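Local atomic coordinates of possible TctC subunit of the Tripartite Tricarboxylate Transport(TTT) Family (Rhodopseudomonas palustris, PDB entry 6HKE), a protein that binds malate as the probable periplasmic solute receptor of a tripartite tricarboxylate transporter, and so probably serves C4-dicarboxylate uptake. Residues Thr103-Leu108 with Leu241-Gly246; Arg16-Val21 with His74-Gly79; Ala207-Ala212 with Pro223-Ala228. The protein carries 2 engineered substitutions. All coordinates share one frame; numbering follows the deposited sequence.

Contact 1 (Thr103-Leu108 with Leu241-Gly246)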
loop_
_atom_site.group_PDB
_atom_site.type_symbol
_atom_site.label_atom_id
_atom_site.label_comp_id
_atom_site.label_asym_id
_atom_site.label_seq_id
_atom_site.Cartn_x
_atom_site.Cartn_y
_atom_site.Cartn_z
ATOM N N THR A 103 16.396 -6.192 5.698
ATOM C CA THR A 103 16.162 -7.638 5.846
ATOM C C THR A 103 14.653 -7.828 5.829
ATOM O O THR A 103 13.971 -7.451 6.790
ATOM C CB THR A 103 16.876 -8.194 7.079
ATOM O OG1 THR A 103 18.255 -7.923 6.839
ATOM C CG2 THR A 103 16.644 -9.675 7.274
ATOM N N PRO A 104 14.113 -8.380 4.720
ATOM C CA PRO A 104 12.704 -8.737 4.634
ATOM C C PRO A 104 12.365 -9.714 5.765
ATOM O O PRO A 104 13.118 -10.617 5.986
ATOM C CB PRO A 104 12.575 -9.427 3.267
ATOM C CG PRO A 104 13.985 -9.862 2.964
ATOM C CD PRO A 104 14.849 -8.761 3.515
ATOM N N VAL A 105 11.244 -9.514 6.442
ATOM C CA VAL A 105 10.777 -10.415 7.528
ATOM C C VAL A 105 9.638 -11.270 6.978
ATOM O O VAL A 105 9.763 -12.518 7.036
ATOM C CB VAL A 105 10.378 -9.605 8.774
ATOM C CG1 VAL A 105 9.714 -10.449 9.847
ATOM C CG2 VAL A 105 11.586 -8.897 9.333
ATOM N N ALA A 106 8.582 -10.624 6.460
ATOM C CA ALA A 106 7.284 -11.269 6.176
ATOM C C ALA A 106 6.401 -10.419 5.251
ATOM O O ALA A 106 6.203 -9.222 5.548
ATOM C CB ALA A 106 6.584 -11.525 7.483
ATOM N N LEU A 107 5.848 -11.038 4.201
ATOM C CA LEU A 107 4.626 -10.536 3.519
ATOM C C LEU A 107 3.482 -10.522 4.539
ATOM O O LEU A 107 3.277 -11.546 5.197
ATOM C CB LEU A 107 4.266 -11.441 2.346
ATOM C CG LEU A 107 3.046 -11.007 1.542
ATOM C CD1 LEU A 107 3.236 -9.623 0.929
ATOM C CD2 LEU A 107 2.766 -12.035 0.466
ATOM N N LEU A 108 2.809 -9.381 4.693
ATOM C CA LEU A 108 1.672 -9.205 5.633
ATOM C C LEU A 108 0.348 -9.429 4.912
ATOM O O LEU A 108 -0.541 -10.089 5.488
ATOM C CB LEU A 108 1.715 -7.780 6.173
ATOM C CG LEU A 108 2.976 -7.439 6.945
ATOM C CD1 LEU A 108 2.854 -6.052 7.568
ATOM C CD2 LEU A 108 3.230 -8.503 8.003
ATOM N N LEU A 241 6.648 -6.520 6.153
ATOM C CA LEU A 241 7.433 -6.220 7.376
ATOM C C LEU A 241 8.911 -6.447 7.047
ATOM O O LEU A 241 9.239 -7.539 6.573
ATOM C CB LEU A 241 6.940 -7.119 8.513
ATOM C CG LEU A 241 7.528 -6.820 9.887
ATOM C CD1 LEU A 241 7.187 -5.405 10.350
ATOM C CD2 LEU A 241 7.036 -7.851 10.889
ATOM N N PHE A 242 9.742 -5.419 7.236
ATOM C CA PHE A 242 11.216 -5.431 7.038
ATOM C C PHE A 242 11.937 -4.972 8.312
ATOM O O PHE A 242 11.344 -4.234 9.119
ATOM C CB PHE A 242 11.619 -4.462 5.925
ATOM C CG PHE A 242 10.907 -4.643 4.609
ATOM C CD1 PHE A 242 9.578 -4.278 4.464
ATOM C CD2 PHE A 242 11.579 -5.139 3.507
ATOM C CE1 PHE A 242 8.933 -4.421 3.244
ATOM C CE2 PHE A 242 10.936 -5.259 2.286
ATOM C CZ PHE A 242 9.617 -4.906 2.157
ATOM N N ALA A 243 13.199 -5.392 8.443
ATOM C CA ALA A 243 14.126 -5.058 9.542
ATOM C C ALA A 243 15.322 -4.340 8.937
ATOM O O ALA A 243 15.529 -4.399 7.720
ATOM C CB ALA A 243 14.550 -6.303 10.282
ATOM N N PRO A 244 16.131 -3.628 9.754
ATOM C CA PRO A 244 17.358 -3.012 9.258
ATOM C C PRO A 244 18.233 -4.128 8.691
ATOM O O PRO A 244 18.094 -5.258 9.140
ATOM C CB PRO A 244 17.940 -2.301 10.487
ATOM C CG PRO A 244 16.734 -2.063 11.368
ATOM C CD PRO A 244 15.886 -3.303 11.171
ATOM N N ARG A 245 19.053 -3.808 7.688
ATOM C CA ARG A 245 19.930 -4.812 7.046
ATOM C C ARG A 245 20.870 -5.333 8.133
ATOM O O ARG A 245 21.240 -4.548 9.000
ATOM C CB ARG A 245 20.657 -4.211 5.845
ATOM C CG ARG A 245 21.268 -5.251 4.920
ATOM C CD ARG A 245 20.267 -6.267 4.403
ATOM N NE ARG A 245 20.848 -7.095 3.352
ATOM C CZ ARG A 245 20.157 -7.784 2.449
ATOM N NH1 ARG A 245 18.833 -7.776 2.460
ATOM N NH2 ARG A 245 20.798 -8.489 1.527
ATOM N N GLY A 246 21.123 -6.634 8.162
ATOM C CA GLY A 246 22.007 -7.252 9.173
ATOM C C GLY A 246 21.274 -7.709 10.426
ATOM O O GLY A 246 21.965 -8.153 11.348
#
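V105 turns CG1 anti to its backbone N (chi1 172°) and L241 does the same with CG (chi1 -173°), which lays the two side chains next to each other, pointing the same way, with V105 CG1 3.9 Å from L241 CD2. Between them the antiparallel strands 103-108 and 241-244 carry a classic beta bulge: V105 and A106 both face L241, and L241 O takes two N-H groups, from V105 N at 2.8 Å and from A106 N at 3.2 Å. The return bond from L241 N to A106 O, 2.8 Å long, is almost straight (178°). Before the bulge, T103 and A243 form a hydrogen-bonded pair, and P104 sets its CA 3.9 Å from F242 CD2. V105 CG2 reaches A243 CB on the face covered by helix 249-263, while F242 packs against helix 287-305 and stacks on the ring of H84. At the outer end G246 N makes a weak bond to T103 OG1, and R245 NH1 is held by F102 O. The bulge thus shifts the register by one residue without leaving its amides unpaired, and the join of two strands of the mixed sheet rests on backbone polarity flanked by hydrocarbon.

Contact 2 (Arg16-Val21 with His74-Gly79)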
loop_
_atom_site.group_PDB
_atom_site.type_symbol
_atom_site.label_atom_id
_atom_site.label_comp_id
_atom_site.label_asym_id
_atom_site.label_seq_id
_atom_site.Cartn_x
_atom_site.Cartn_y
_atom_site.Cartn_z
ATOM N N ARG A 16 12.279 -6.137 25.063
ATOM C CA ARG A 16 11.467 -4.930 25.365
ATOM C C ARG A 16 10.464 -4.713 24.238
ATOM O O ARG A 16 10.484 -5.500 23.276
ATOM C CB ARG A 16 12.369 -3.696 25.508
ATOM C CG ARG A 16 13.103 -3.313 24.232
ATOM C CD ARG A 16 14.254 -2.373 24.467
ATOM N NE ARG A 16 14.639 -1.838 23.173
ATOM C CZ ARG A 16 15.662 -2.244 22.425
ATOM N NH1 ARG A 16 16.464 -3.208 22.845
ATOM N NH2 ARG A 16 15.872 -1.678 21.243
ATOM N N THR A 17 9.675 -3.647 24.341
ATOM C CA THR A 17 8.639 -3.277 23.352
ATOM C C THR A 17 9.283 -3.203 21.968
ATOM O O THR A 17 10.354 -2.589 21.842
ATOM C CB THR A 17 7.952 -1.974 23.757
ATOM O OG1 THR A 17 7.341 -2.240 25.015
ATOM C CG2 THR A 17 6.916 -1.512 22.761
ATOM N N VAL A 18 8.687 -3.869 20.979
ATOM C CA VAL A 18 9.133 -3.769 19.563
ATOM C C VAL A 18 8.419 -2.566 18.940
ATOM O O VAL A 18 7.199 -2.440 19.142
ATOM C CB VAL A 18 8.863 -5.065 18.787
ATOM C CG1 VAL A 18 9.217 -4.913 17.315
ATOM C CG2 VAL A 18 9.588 -6.247 19.412
ATOM N N THR A 19 9.166 -1.697 18.255
ATOM C CA THR A 19 8.620 -0.570 17.466
ATOM C C THR A 19 8.459 -1.027 16.009
ATOM O O THR A 19 9.433 -1.509 15.399
ATOM C CB THR A 19 9.477 0.685 17.645
ATOM O OG1 THR A 19 9.352 1.058 19.021
ATOM C CG2 THR A 19 9.038 1.833 16.761
ATOM N N VAL A 20 7.231 -0.940 15.501
ATOM C CA VAL A 20 6.894 -1.151 14.072
ATOM C C VAL A 20 6.482 0.221 13.563
ATOM O O VAL A 20 5.487 0.786 14.057
ATOM C CB VAL A 20 5.796 -2.206 13.864
ATOM C CG1 VAL A 20 5.351 -2.254 12.408
ATOM C CG2 VAL A 20 6.242 -3.583 14.355
ATOM N N VAL A 21 7.297 0.743 12.668
ATOM C CA VAL A 21 7.143 2.087 12.082
ATOM C C VAL A 21 6.293 1.937 10.825
ATOM O O VAL A 21 6.586 1.037 10.022
ATOM C CB VAL A 21 8.526 2.697 11.805
ATOM C CG1 VAL A 21 8.389 4.085 11.210
ATOM C CG2 VAL A 21 9.349 2.757 13.076
ATOM N N HIS A 74 14.256 -4.796 17.210
ATOM C CA HIS A 74 13.302 -4.008 18.032
ATOM C C HIS A 74 12.749 -2.817 17.232
ATOM O O HIS A 74 11.767 -2.232 17.708
ATOM C CB HIS A 74 13.948 -3.628 19.367
ATOM C CG HIS A 74 14.108 -4.804 20.273
ATOM N ND1 HIS A 74 15.280 -5.548 20.327
ATOM C CD2 HIS A 74 13.240 -5.395 21.130
ATOM C CE1 HIS A 74 15.130 -6.531 21.207
ATOM N NE2 HIS A 74 13.884 -6.461 21.713
ATOM N N THR A 75 13.333 -2.482 16.072
ATOM C CA THR A 75 12.867 -1.381 15.179
ATOM C C THR A 75 12.629 -1.934 13.776
ATOM O O THR A 75 13.598 -2.279 13.101
ATOM C CB THR A 75 13.834 -0.193 15.160
ATOM O OG1 THR A 75 14.057 0.229 16.503
ATOM C CG2 THR A 75 13.284 0.984 14.391
ATOM N N LEU A 76 11.364 -2.012 13.377
ATOM C CA LEU A 76 10.930 -2.612 12.098
ATOM C C LEU A 76 10.184 -1.561 11.281
ATOM O O LEU A 76 9.748 -0.559 11.856
ATOM C CB LEU A 76 10.051 -3.825 12.420
ATOM C CG LEU A 76 10.714 -4.891 13.293
ATOM C CD1 LEU A 76 9.731 -6.011 13.621
ATOM C CD2 LEU A 76 11.949 -5.454 12.594
ATOM N N ILE A 77 10.091 -1.776 9.972
ATOM C CA ILE A 77 9.351 -0.877 9.044
ATOM C C ILE A 77 8.334 -1.733 8.293
ATOM O O ILE A 77 8.679 -2.838 7.840
ATOM C CB ILE A 77 10.312 -0.100 8.103
ATOM C CG1 ILE A 77 9.571 0.828 7.133
ATOM C CG2 ILE A 77 11.259 -1.010 7.327
ATOM C CD1 ILE A 77 9.041 2.062 7.764
ATOM N N VAL A 78 7.101 -1.241 8.218
ATOM C CA VAL A 78 6.109 -1.700 7.215
ATOM C C VAL A 78 6.415 -0.977 5.910
ATOM O O VAL A 78 6.406 0.270 5.893
ATOM C CB VAL A 78 4.671 -1.450 7.668
ATOM C CG1 VAL A 78 3.693 -1.966 6.629
ATOM C CG2 VAL A 78 4.404 -2.088 9.018
ATOM N N GLY A 79 6.707 -1.747 4.870
ATOM C CA GLY A 79 6.873 -1.235 3.509
ATOM C C GLY A 79 5.822 -1.828 2.595
ATOM O O GLY A 79 5.156 -2.803 2.976
#
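T19, V20 and V21 pair in parallel with T75, L76 and I77, adjacent strands of the parallel part of the sheet in the alpha/beta fold of the periplasmic binding proteins; helix 29-45, strand 49-53 and helix 61-67 intervene in the chain, and helix 61-67 packs on V21 and I77. Four backbone hydrogen bonds make the ladder: T19 N to H74 O at 2.7 Å, L76 N to T19 O, V21 N to L76 O, and V78 N to V21 O at 3.0 Å. CA-H...O contacts support it, among them T75 CA to T19 O.

Apolar contacts line both faces. On one, V20 CG1 meets V78 CG2 at 3.5 Å and V18 CG1 meets L76 CD1; on the other, I77 turns CG1 anti to the backbone N (chi1 180°), and its CD1 reaches V21 CG1 at 4.0 Å. V78 also approaches the malate-binding T30, so the inner end of the pair lies close behind the ligand pocket.

The remaining interaction is a flat stack of guanidinium on imidazole at the outer end. The R16 guanidinium lies on the H74 ring, centres 4.0 Å apart and planes 23° apart, while H74 NE2 is bonded to V15 N and F13 meets the ring edge-to-face. H74 CG sits over the centre of the guanidinium, whereas R16 NH1 stands 3.6 Å above the imidazole plane, displaced toward the rim beside H74 ND1.

Contact 3 (Ala207-Ala212 with Pro223-Ala228)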
loop_
_atom_site.group_PDB
_atom_site.type_symbol
_atom_site.label_atom_id
_atom_site.label_comp_id
_atom_site.label_asym_id
_atom_site.label_seq_id
_atom_site.Cartn_x
_atom_site.Cartn_y
_atom_site.Cartn_z
ATOM N N ALA A 207 -16.051 3.917 -7.101
ATOM C CA ALA A 207 -14.964 3.229 -7.828
ATOM C C ALA A 207 -15.330 3.229 -9.310
ATOM O O ALA A 207 -16.494 3.035 -9.591
ATOM C CB ALA A 207 -14.817 1.818 -7.318
ATOM N N TYR A 208 -14.385 3.478 -10.211
ATOM C CA TYR A 208 -14.577 3.282 -11.665
ATOM C C TYR A 208 -14.091 1.881 -12.029
ATOM O O TYR A 208 -14.881 1.120 -12.587
ATOM C CB TYR A 208 -13.888 4.398 -12.445
ATOM C CG TYR A 208 -14.662 5.690 -12.421
ATOM C CD1 TYR A 208 -15.624 5.946 -13.381
ATOM C CD2 TYR A 208 -14.463 6.639 -11.431
ATOM C CE1 TYR A 208 -16.343 7.128 -13.380
ATOM C CE2 TYR A 208 -15.184 7.822 -11.410
ATOM C CZ TYR A 208 -16.133 8.067 -12.387
ATOM O OH TYR A 208 -16.852 9.233 -12.394
ATOM N N VAL A 209 -12.850 1.532 -11.674
ATOM C CA VAL A 209 -12.277 0.199 -12.017
ATOM C C VAL A 209 -11.425 -0.306 -10.854
ATOM O O VAL A 209 -11.097 0.478 -9.961
ATOM C CB VAL A 209 -11.499 0.231 -13.344
ATOM C CG1 VAL A 209 -12.446 0.444 -14.506
ATOM C CG2 VAL A 209 -10.399 1.278 -13.358
ATOM N N ILE A 210 -11.187 -1.613 -10.844
ATOM C CA ILE A 210 -10.227 -2.301 -9.938
ATOM C C ILE A 210 -9.037 -2.698 -10.814
ATOM O O ILE A 210 -9.270 -3.164 -11.945
ATOM C CB ILE A 210 -10.910 -3.480 -9.215
ATOM C CG1 ILE A 210 -9.992 -4.124 -8.176
ATOM C CG2 ILE A 210 -11.443 -4.506 -10.197
ATOM C CD1 ILE A 210 -10.720 -5.100 -7.259
ATOM N N ALA A 211 -7.822 -2.406 -10.362
ATOM C CA ALA A 211 -6.576 -2.643 -11.119
ATOM C C ALA A 211 -6.130 -4.081 -10.872
ATOM O O ALA A 211 -5.072 -4.279 -10.236
ATOM C CB ALA A 211 -5.522 -1.652 -10.719
ATOM N N ALA A 212 -6.930 -5.026 -11.357
ATOM C CA ALA A 212 -6.795 -6.483 -11.121
ATOM C C ALA A 212 -7.268 -7.225 -12.366
ATOM O O ALA A 212 -7.991 -6.608 -13.186
ATOM C CB ALA A 212 -7.600 -6.896 -9.906
ATOM N N PRO A 223 -15.936 -3.075 -12.215
ATOM C CA PRO A 223 -15.287 -3.787 -13.320
ATOM C C PRO A 223 -13.754 -3.718 -13.259
ATOM O O PRO A 223 -13.199 -2.769 -12.764
ATOM C CB PRO A 223 -15.817 -3.077 -14.573
ATOM C CG PRO A 223 -16.107 -1.667 -14.093
ATOM C CD PRO A 223 -16.542 -1.806 -12.645
ATOM N N THR A 224 -13.092 -4.752 -13.766
ATOM C CA THR A 224 -11.615 -4.769 -13.893
ATOM C C THR A 224 -11.248 -3.684 -14.896
ATOM O O THR A 224 -12.121 -3.301 -15.706
ATOM C CB THR A 224 -11.087 -6.140 -14.305
ATOM O OG1 THR A 224 -11.720 -6.470 -15.537
ATOM C CG2 THR A 224 -11.345 -7.206 -13.264
ATOM N N ALA A 225 -10.018 -3.187 -14.823
ATOM C CA ALA A 225 -9.486 -2.237 -15.816
ATOM C C ALA A 225 -9.527 -2.906 -17.197
ATOM O O ALA A 225 -9.792 -2.189 -18.182
ATOM C CB ALA A 225 -8.107 -1.804 -15.414
ATOM N N ARG A 226 -9.300 -4.226 -17.250
ATOM C CA ARG A 226 -9.290 -5.025 -18.500
ATOM C C ARG A 226 -10.655 -4.883 -19.172
ATOM O O ARG A 226 -10.697 -4.438 -20.332
ATOM C CB ARG A 226 -8.985 -6.509 -18.262
ATOM C CG ARG A 226 -9.445 -7.403 -19.413
ATOM C CD ARG A 226 -8.778 -8.760 -19.502
ATOM N NE ARG A 226 -7.327 -8.633 -19.628
ATOM C CZ ARG A 226 -6.644 -8.492 -20.770
ATOM N NH1 ARG A 226 -7.262 -8.452 -21.937
ATOM N NH2 ARG A 226 -5.326 -8.378 -20.738
ATOM N N GLU A 227 -11.732 -5.230 -18.463
ATOM C CA GLU A 227 -13.077 -5.323 -19.081
ATOM C C GLU A 227 -13.541 -3.912 -19.463
ATOM O O GLU A 227 -14.283 -3.823 -20.424
ATOM C CB GLU A 227 -14.017 -6.196 -18.230
ATOM C CG GLU A 227 -14.478 -5.579 -16.939
ATOM C CD GLU A 227 -15.418 -6.471 -16.136
ATOM O OE1 GLU A 227 -16.610 -6.524 -16.503
ATOM O OE2 GLU A 227 -14.971 -7.084 -15.127
ATOM N N ALA A 228 -13.019 -2.854 -18.834
ATOM C CA ALA A 228 -13.359 -1.439 -19.126
ATOM C C ALA A 228 -12.377 -0.816 -20.139
ATOM O O ALA A 228 -12.472 0.415 -20.354
ATOM C CB ALA A 228 -13.414 -0.644 -17.836
HETATM O O HOH W 1 -7.338 -5.182 -15.309
#
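V209 packs its CG1 against A228 CB at 3.6 Å and, more distantly, against P223 CG, making the close apolar side of this contact. Helix 126-136 closes it, with L126 touching both V209 and A228. The P223 ring lies beside Y208 O, its CD 3.4 Å away. Next to this patch the backbones of I210 and T224 form a single bridge: I210 N donates to P223 O, and A225 N returns a more bent bond (139°) to I210 O, both 3.0 Å long. I210 keeps CG1 anti to its backbone N (chi1 -174°), leaving CG2 to reach P223 O and T224 CA while the rest of the chain leads off toward P112 and L114 of strand 102-118.

The other side is looser and holds a bridging water. A212 O meets T224 CB at 3.3 Å, but its hydrogen bond is to the water (2.6 Å), which in turn accepts from R226 N. There the 223-228 segment turns back in an ST motif: E227 N donates to T224 OG1 at 3.2 Å, and T224 N donates to E227 OE2, approaching from above the carboxylate plane. A valine at T224 would probably leave E227 N without its side-chain acceptor and let the turn relax. E227 OE2 also forms a salt bridge with R215, which is likely to keep this carboxylate ionised. Segment 223-228 is therefore joined to segment 207-212 by two direct backbone bonds, with its polar turn reinforced from within and one water completing the link.

Overall arrangement
Contacts 1 and 2 are neighbours in one sheet, their centres 10 Å apart: strand 236-244 of contact 1 lies next to strand 75-80 of contact 2, where F242 N probably bonds I77 O and A243 CB packs on L76 CD2. Both are mostly buried, but one is antiparallel and bulged, the other a regular parallel ladder with a charged stack at its outer end. Contact 3 lies on the opposite side of the chain's centre, about 32 Å from contact 1 between centres, yet strand 102-118 of contact 1 pairs with its strand 205-210. Also largely buried, it ties a loop to a strand end, with one bridge, a water and a polar turn replacing extended pairing.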